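Local coordinates for Glyco_hydro_cc domain-containing protein (Cryptococcus neoformans, PDB 6UBC) that probably binds beta-1,3-glucan oligosaccharides, as a member of glycoside hydrolase family 128 (subgroup VII), at residues 337-342 against 360-365; 243-248 against 283-288. All coordinates share one frame; numbering follows the deposited sequence.

Interaction 1: residues 337-342 against 360-365; sequences DITNLH and NTYGKP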
loop_
_atom_site.group_PDB
_atom_site.type_symbol
_atom_site.label_atom_id
_atom_site.label_comp_id
_atom_site.label_asym_id
_atom_site.label_seq_id
_atom_site.Cartn_x
_atom_site.Cartn_y
_atom_site.Cartn_z
ATOM N N ASP A 337 -3.372 -12.240 -4.994
ATOM C CA ASP A 337 -2.924 -13.073 -3.847
ATOM C C ASP A 337 -3.215 -12.351 -2.530
ATOM O O ASP A 337 -3.540 -13.008 -1.542
ATOM C CB ASP A 337 -1.445 -13.384 -3.997
ATOM C CG ASP A 337 -1.120 -14.125 -5.248
ATOM O OD1 ASP A 337 -1.710 -15.154 -5.425
ATOM O OD2 ASP A 337 -0.271 -13.680 -6.007
ATOM N N ILE A 338 -3.025 -11.028 -2.538
ATOM C CA ILE A 338 -3.004 -10.152 -1.331
ATOM C C ILE A 338 -3.947 -8.963 -1.548
ATOM O O ILE A 338 -3.822 -8.306 -2.569
ATOM C CB ILE A 338 -1.570 -9.745 -0.971
ATOM C CG1 ILE A 338 -0.757 -10.975 -0.530
ATOM C CG2 ILE A 338 -1.566 -8.650 0.080
ATOM C CD1 ILE A 338 0.673 -10.682 -0.345
ATOM N N THR A 339 -4.875 -8.769 -0.614
ATOM C CA THR A 339 -5.879 -7.686 -0.656
ATOM C C THR A 339 -5.157 -6.435 -0.126
ATOM O O THR A 339 -4.548 -6.475 0.942
ATOM C CB THR A 339 -7.139 -7.990 0.145
ATOM O OG1 THR A 339 -7.614 -9.275 -0.262
ATOM C CG2 THR A 339 -8.207 -6.944 -0.087
ATOM N N ASN A 340 -5.242 -5.367 -0.907
ATOM C CA ASN A 340 -4.534 -4.098 -0.682
ATOM C C ASN A 340 -5.469 -3.137 0.017
ATOM O O ASN A 340 -6.510 -2.775 -0.622
ATOM C CB ASN A 340 -4.119 -3.522 -2.039
ATOM C CG ASN A 340 -3.286 -2.263 -1.972
ATOM O OD1 ASN A 340 -3.139 -1.680 -0.908
ATOM N ND2 ASN A 340 -2.759 -1.835 -3.134
ATOM N N LEU A 341 -5.096 -2.629 1.190
ATOM C CA LEU A 341 -5.887 -1.608 1.893
ATOM C C LEU A 341 -5.106 -0.287 1.962
ATOM O O LEU A 341 -3.860 -0.295 2.179
ATOM C CB LEU A 341 -6.194 -2.058 3.329
ATOM C CG LEU A 341 -7.431 -2.938 3.494
ATOM C CD1 LEU A 341 -7.359 -4.174 2.637
ATOM C CD2 LEU A 341 -7.646 -3.302 4.992
ATOM N N HIS A 342 -5.882 0.793 1.956
ATOM C CA HIS A 342 -5.479 2.152 2.386
ATOM C C HIS A 342 -6.333 2.418 3.611
ATOM O O HIS A 342 -7.571 2.369 3.515
ATOM C CB HIS A 342 -5.731 3.160 1.240
ATOM C CG HIS A 342 -4.660 3.080 0.214
ATOM N ND1 HIS A 342 -4.619 3.936 -0.847
ATOM C CD2 HIS A 342 -3.642 2.218 0.096
ATOM C CE1 HIS A 342 -3.605 3.578 -1.593
ATOM N NE2 HIS A 342 -2.962 2.511 -1.059
ATOM N N ASN A 360 -13.265 -10.368 5.800
ATOM C CA ASN A 360 -14.563 -11.088 5.736
ATOM C C ASN A 360 -14.998 -11.250 4.289
ATOM O O ASN A 360 -15.519 -12.292 3.941
ATOM C CB ASN A 360 -15.630 -10.376 6.565
ATOM C CG ASN A 360 -15.321 -10.477 8.033
ATOM O OD1 ASN A 360 -14.506 -11.292 8.428
ATOM N ND2 ASN A 360 -15.951 -9.660 8.849
ATOM N N THR A 361 -14.753 -10.281 3.417
ATOM C CA THR A 361 -15.211 -10.337 2.015
ATOM C C THR A 361 -14.361 -11.283 1.171
ATOM O O THR A 361 -14.982 -12.055 0.380
ATOM C CB THR A 361 -15.379 -8.933 1.410
ATOM O OG1 THR A 361 -16.230 -8.125 2.222
ATOM C CG2 THR A 361 -15.984 -8.915 0.038
ATOM N N TYR A 362 -13.035 -11.275 1.267
ATOM C CA TYR A 362 -12.143 -12.000 0.319
ATOM C C TYR A 362 -11.388 -13.173 0.955
ATOM O O TYR A 362 -10.943 -14.015 0.239
ATOM C CB TYR A 362 -11.195 -11.014 -0.341
ATOM C CG TYR A 362 -11.980 -10.032 -1.165
ATOM C CD1 TYR A 362 -12.572 -10.436 -2.350
ATOM C CD2 TYR A 362 -12.164 -8.715 -0.756
ATOM C CE1 TYR A 362 -13.346 -9.571 -3.119
ATOM C CE2 TYR A 362 -12.948 -7.834 -1.523
ATOM C CZ TYR A 362 -13.531 -8.247 -2.717
ATOM O OH TYR A 362 -14.354 -7.433 -3.485
ATOM N N GLY A 363 -11.215 -13.186 2.264
ATOM C CA GLY A 363 -10.518 -14.240 2.999
ATOM C C GLY A 363 -9.072 -14.389 2.622
ATOM O O GLY A 363 -8.510 -15.425 3.001
ATOM N N LYS A 364 -8.433 -13.351 2.032
ATOM C CA LYS A 364 -7.005 -13.355 1.665
ATOM C C LYS A 364 -6.185 -12.446 2.590
ATOM O O LYS A 364 -6.670 -11.496 3.235
ATOM C CB LYS A 364 -6.828 -12.924 0.204
ATOM C CG LYS A 364 -7.456 -13.899 -0.770
ATOM C CD LYS A 364 -7.323 -13.505 -2.168
ATOM C CE LYS A 364 -8.032 -14.484 -3.046
ATOM N NZ LYS A 364 -8.030 -14.045 -4.462
ATOM N N PRO A 365 -4.893 -12.761 2.705
ATOM C CA PRO A 365 -3.977 -11.951 3.471
ATOM C C PRO A 365 -3.998 -10.515 2.963
ATOM O O PRO A 365 -4.217 -10.305 1.770
ATOM C CB PRO A 365 -2.583 -12.580 3.272
ATOM C CG PRO A 365 -2.851 -13.961 2.720
ATOM C CD PRO A 365 -4.250 -13.962 2.123
HETATM O O HOH W 1 -8.754 -10.292 2.003
#
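Thr339 N donates a hydrogen bond to Pro365 O, 2.9 Å away, and brings the chain at Thr339, in strand 339-345, against the residue just before strand 366-375. This is the opening of the parallel pairing in a beta-alpha-beta unit of the (beta/alpha)-barrel expected for a glycoside hydrolase of this family: strand 339-345, helix 348-362, strand 366-375. The same Pro365 O also receives a CA-H...O contact from Ile338, its CA 3.3 Å away, and Ile338 CG2 lies beside it. Just past the helix, Gly363 takes a positive phi of 62° and turns the chain back toward the sheet. The Lys364 side chain crosses that of Thr339 at about a right angle. With CG anti to its carbonyl carbon (chi1 -64°) and the rest extended, its CB, CG and CD run past Asp337 O, CB at 3.7 Å, and the ammonium group reaches Trp336 O while also making a cation-pi contact with that indole. The carboxylate of Asp337 turns elsewhere, to a salt bridge with Lys302. Thr339 OG1 lies 4.0 Å from Tyr362 CB and 3.8 Å from Lys364 CB, and is bonded to Trp336 NE1. A water completes the join, 2.7 Å from Thr339 OG1 and donating a hydrogen bond to Lys364 O, also 2.7 Å away.

Interaction 2: residues 243-248 against 283-288; sequences WGAGTV and SNIAVA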
loop_
_atom_site.group_PDB
_atom_site.type_symbol
_atom_site.label_atom_id
_atom_site.label_comp_id
_atom_site.label_asym_id
_atom_site.label_seq_id
_atom_site.Cartn_x
_atom_site.Cartn_y
_atom_site.Cartn_z
ATOM N N TRP A 243 0.688 1.989 -11.236
ATOM C CA TRP A 243 -0.139 3.016 -10.565
ATOM C C TRP A 243 -1.507 3.150 -11.243
ATOM O O TRP A 243 -2.571 3.200 -10.539
ATOM C CB TRP A 243 0.628 4.344 -10.589
ATOM C CG TRP A 243 0.003 5.491 -9.864
ATOM C CD1 TRP A 243 0.204 5.893 -8.587
ATOM C CD2 TRP A 243 -0.983 6.394 -10.407
ATOM N NE1 TRP A 243 -0.530 7.017 -8.308
ATOM C CE2 TRP A 243 -1.277 7.340 -9.401
ATOM C CE3 TRP A 243 -1.587 6.521 -11.656
ATOM C CZ2 TRP A 243 -2.146 8.398 -9.605
ATOM C CZ3 TRP A 243 -2.452 7.583 -11.858
ATOM C CH2 TRP A 243 -2.736 8.482 -10.833
ATOM N N GLY A 244 -1.503 3.144 -12.564
ATOM C CA GLY A 244 -2.725 3.414 -13.320
ATOM C C GLY A 244 -2.660 2.990 -14.776
ATOM O O GLY A 244 -1.889 2.078 -15.150
ATOM N N ALA A 245 -3.624 3.537 -15.504
ATOM C CA ALA A 245 -3.987 3.140 -16.879
ATOM C C ALA A 245 -3.177 4.011 -17.839
ATOM O O ALA A 245 -3.209 3.750 -19.033
ATOM C CB ALA A 245 -5.481 3.295 -17.091
ATOM N N GLY A 246 -2.503 5.026 -17.313
ATOM C CA GLY A 246 -1.532 5.809 -18.114
ATOM C C GLY A 246 -2.137 7.048 -18.777
ATOM O O GLY A 246 -1.520 7.476 -19.757
ATOM N N THR A 247 -3.167 7.702 -18.234
ATOM C CA THR A 247 -3.770 8.918 -18.870
ATOM C C THR A 247 -4.135 10.061 -17.924
ATOM O O THR A 247 -4.597 11.076 -18.436
ATOM C CB THR A 247 -5.016 8.469 -19.629
ATOM O OG1 THR A 247 -5.932 7.880 -18.704
ATOM C CG2 THR A 247 -4.643 7.487 -20.717
ATOM N N VAL A 248 -3.908 9.968 -16.626
ATOM C CA VAL A 248 -4.285 11.006 -15.626
ATOM C C VAL A 248 -3.400 12.247 -15.739
ATOM O O VAL A 248 -3.925 13.357 -15.413
ATOM C CB VAL A 248 -4.257 10.471 -14.193
ATOM C CG1 VAL A 248 -4.340 11.589 -13.144
ATOM C CG2 VAL A 248 -5.395 9.471 -14.031
ATOM N N SER A 283 -5.882 7.129 -9.365
ATOM C CA SER A 283 -5.723 6.678 -10.762
ATOM C C SER A 283 -7.022 6.797 -11.572
ATOM O O SER A 283 -6.933 6.794 -12.801
ATOM C CB SER A 283 -5.089 5.276 -10.834
ATOM O OG SER A 283 -5.907 4.331 -10.189
ATOM N N ASN A 284 -8.179 6.865 -10.950
ATOM C CA ASN A 284 -9.460 7.165 -11.644
ATOM C C ASN A 284 -9.674 6.257 -12.871
ATOM O O ASN A 284 -9.732 6.734 -14.045
ATOM C CB ASN A 284 -9.507 8.666 -11.971
ATOM C CG ASN A 284 -10.866 9.059 -12.505
ATOM O OD1 ASN A 284 -11.851 8.384 -12.246
ATOM N ND2 ASN A 284 -10.857 10.056 -13.359
ATOM N N ILE A 285 -9.881 4.957 -12.626
ATOM C CA ILE A 285 -10.081 3.942 -13.697
ATOM C C ILE A 285 -11.475 3.300 -13.543
ATOM O O ILE A 285 -11.816 2.811 -12.471
ATOM C CB ILE A 285 -8.975 2.878 -13.653
ATOM C CG1 ILE A 285 -7.587 3.458 -13.372
ATOM C CG2 ILE A 285 -8.976 2.061 -14.938
ATOM C CD1 ILE A 285 -6.513 2.410 -13.160
ATOM N N ALA A 286 -12.256 3.247 -14.620
ATOM C CA ALA A 286 -13.513 2.474 -14.641
ATOM C C ALA A 286 -13.180 0.993 -14.384
ATOM O O ALA A 286 -12.175 0.481 -14.897
ATOM C CB ALA A 286 -14.199 2.693 -15.975
ATOM N N VAL A 287 -14.060 0.309 -13.670
ATOM C CA VAL A 287 -13.894 -1.120 -13.368
ATOM C C VAL A 287 -13.504 -1.915 -14.602
ATOM O O VAL A 287 -12.504 -2.687 -14.508
ATOM C CB VAL A 287 -15.134 -1.705 -12.685
ATOM C CG1 VAL A 287 -15.062 -3.215 -12.579
ATOM C CG2 VAL A 287 -15.252 -1.108 -11.304
ATOM N N ALA A 288 -14.265 -1.822 -15.686
ATOM C CA ALA A 288 -14.049 -2.717 -16.829
ATOM C C ALA A 288 -12.669 -2.461 -17.426
ATOM O O ALA A 288 -12.019 -3.475 -17.844
ATOM C CB ALA A 288 -15.148 -2.561 -17.874
HETATM O O HOH W 2 -4.936 6.011 -14.642
#
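Ser283 CB sits over one face of the Trp243 indole, 3.9 Å from the centroid of the six-membered ring and 21° off its normal: a CH-pi contact made by a methylene displaced toward the rim. Around it lies the tight half of the contact. The indole reaches this place because CG stands anti to the backbone N (chi1 -175°), and Ser283 CA hangs above the rim of the six-membered ring, Trp243 CH2 3.5 Å away. Ser283 CB also touches Trp243 O at 3.3 Å, while its hydroxyl is spoken for by Glu273 O. Beside this, Gly244 CA passes 3.9 Å from Ile285 CD1; having no CB, Gly244 suits this close approach, in a place hemmed in by Ser283 CB and the Trp243 ring.

Farther along, the packing thins. Ala245 CB meets Ile285 CD1 only at 4.2 Å, and a water accepts from Ala245 N and lies 2.8 Å from Ser283 O, to which it probably donates. Val248 is exposed to solvent, with one close touch, CG2 to Ser283 O at 3.3 Å.

The contact thus joins the loop between strand 237-241 and helix 250-260 to the approach to helix 287-298, whose N-cap position is Ala286. Arg255 of helix 250-260 makes a cation-pi contact with Trp243, while Leu293 and Ala290 of helix 287-298 pack against Ala245 and Ile285 respectively.

How the interactions relate
From the N terminus, the chain first reaches 243-248, the loop after strand 237-241, runs through helix 250-260 and strand 268-270, and returns at 283-288 to close interaction 2. It continues through helix 287-298 and strand 307-309 before 337-342 opens interaction 1, which closes at 360-365, where helix 348-362 ends and the chain turns toward strand 366-375. The two loops therefore follow one another in series, neither nested nor crossing. Interaction 2 ties together the segments leading into two helices, whereas interaction 1 joins the N-terminal end of strand 339-345 to the helix end and loop before its parallel neighbour. Their centres are 21 Å apart and their nearest atoms about 8 Å, without touching.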